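Local coordinates for DegV family protein (PDB 3EGL) that binds long-chain fatty acids such as palmitate and may take part in lipid transport or fatty acid metabolism, at residues 65-70 and 93-98. Residues are numbered along the deposited sequence; the frame is centred on the assembly and turned at random.
Sequences GVLALH and SVRVVD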
# COMPACT_ATOMS: atom_id res chain seq x y z
N GLY A 65 -6.50 16.44 15.20
CA GLY A 65 -5.80 15.20 15.09
C GLY A 65 -5.46 14.82 13.68
O GLY A 65 -6.22 15.11 12.73
N VAL A 66 -4.31 14.18 13.55
CA VAL A 66 -3.84 13.66 12.27
C VAL A 66 -3.50 12.17 12.39
O VAL A 66 -2.74 11.76 13.27
CB VAL A 66 -2.64 14.47 11.73
CG1 VAL A 66 -1.98 13.78 10.59
CG2 VAL A 66 -3.10 15.85 11.31
N LEU A 67 -4.09 11.39 11.50
CA LEU A 67 -3.73 10.01 11.32
C LEU A 67 -2.85 9.84 10.07
O LEU A 67 -3.23 10.21 8.95
CB LEU A 67 -5.01 9.16 11.21
CG LEU A 67 -4.82 7.66 11.29
CD1 LEU A 67 -4.34 7.24 12.70
CD2 LEU A 67 -6.09 6.87 10.84
N ALA A 68 -1.68 9.28 10.27
CA ALA A 68 -0.70 9.16 9.19
C ALA A 68 -0.46 7.68 8.89
O ALA A 68 -0.15 6.88 9.81
CB ALA A 68 0.64 9.86 9.58
N LEU A 69 -0.61 7.32 7.62
CA LEU A 69 -0.43 5.94 7.20
C LEU A 69 0.58 5.84 6.05
O LEU A 69 0.30 6.27 4.95
CB LEU A 69 -1.74 5.36 6.72
CG LEU A 69 -2.92 5.30 7.67
CD1 LEU A 69 -3.82 6.43 7.33
CD2 LEU A 69 -3.64 3.98 7.51
N HIS A 70 1.75 5.28 6.35
CA HIS A 70 2.91 5.26 5.50
C HIS A 70 3.31 3.84 5.20
O HIS A 70 3.04 2.92 5.98
CB HIS A 70 4.07 5.97 6.20
CG HIS A 70 3.83 7.44 6.36
ND1 HIS A 70 3.58 8.26 5.28
CD2 HIS A 70 3.78 8.23 7.46
CE1 HIS A 70 3.39 9.50 5.71
NE2 HIS A 70 3.50 9.51 7.03
N SER A 93 -1.12 14.31 19.03
CA SER A 93 -1.74 15.13 17.98
C SER A 93 -1.64 14.41 16.65
O SER A 93 -2.52 14.54 15.81
CB SER A 93 -0.98 16.43 17.82
OG SER A 93 -1.05 17.20 19.01
N VAL A 94 -0.53 13.70 16.46
CA VAL A 94 -0.29 12.94 15.28
C VAL A 94 -0.16 11.48 15.65
O VAL A 94 0.76 11.09 16.41
CB VAL A 94 1.03 13.36 14.55
CG1 VAL A 94 1.21 12.48 13.27
CG2 VAL A 94 0.99 14.81 14.18
N ARG A 95 -1.05 10.65 15.10
CA ARG A 95 -0.94 9.25 15.34
C ARG A 95 -0.39 8.54 14.07
O ARG A 95 -1.03 8.57 13.01
CB ARG A 95 -2.30 8.73 15.71
CG ARG A 95 -2.37 7.23 15.78
CD ARG A 95 -1.95 6.69 17.11
NE ARG A 95 -2.70 7.27 18.24
CZ ARG A 95 -3.62 6.61 18.94
NH1 ARG A 95 -3.92 5.34 18.62
NH2 ARG A 95 -4.23 7.21 19.97
N VAL A 96 0.79 7.93 14.18
CA VAL A 96 1.42 7.19 13.08
C VAL A 96 1.04 5.69 13.13
O VAL A 96 1.40 4.99 14.05
CB VAL A 96 2.98 7.31 13.12
CG1 VAL A 96 3.60 6.59 11.93
CG2 VAL A 96 3.40 8.74 13.15
N VAL A 97 0.33 5.20 12.12
CA VAL A 97 -0.07 3.81 12.08
C VAL A 97 1.18 3.03 11.68
O VAL A 97 1.89 3.44 10.74
CB VAL A 97 -1.21 3.60 11.05
CG1 VAL A 97 -1.66 2.09 10.94
CG2 VAL A 97 -2.39 4.47 11.39
N ASP A 98 1.50 1.95 12.40
CA ASP A 98 2.63 1.10 11.95
C ASP A 98 2.09 0.07 10.95
O ASP A 98 1.63 -0.98 11.36
CB ASP A 98 3.28 0.37 13.14
CG ASP A 98 4.55 -0.39 12.76
OD1 ASP A 98 4.77 -0.55 11.54
OD2 ASP A 98 5.34 -0.80 13.65
O HOH W 1 2.80 4.96 8.88
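Val66 and Ala68 of 65-70 carry the backbone pairing with 93-98: each uses both its N-H and its C=O toward the neighbouring strand. Val66 N donates to Ser93 O (2.9 Å) and Val66 O accepts from Arg95 N; two residues on, Ala68 N reaches Arg95 O and Ala68 O receives Val97 N (2.9 Å, 169° at the hydrogen). This alternation, with axes of 66-69 and 94-97 only 22° apart, defines parallel pairing. Where direct bonding stops, a water continues it, accepting from His70 N (2.8 Å) and donating to Val97 O.

Arg95 can be followed outward. Its CB lies 3.9 Å from both Val66 O and Leu67 CD1, and CG, placed anti to the backbone N (chi1 171°), rests 3.7 Å from the same CD1, so one methyl covers both carbons. The chain then bends at chi2 and chi3: NE forms a salt bridge with Asp92, NH2 bonds to Gln124, and the group makes a cation-pi contact with Tyr127. On the same face, Leu67 CD1 also meets Val97 CG2 (3.6 Å), which in turn packs against Leu69 CG (3.8 Å); Leu67 and Leu69 also pack on helices 104-116 and 123-133.

The connection through helix 78-86 makes this a beta-alpha-beta crossover, with 94-97 the outermost strand of its sheet within the chain. Chemically, the backbone bonds set the register and helices cover both faces, 47-60 and 78-86 meeting Val66, Ala68, Val94 and Val96, while Arg95 keeps its methylenes on the apolar leucine face and leads its guanidinium away from 65-70.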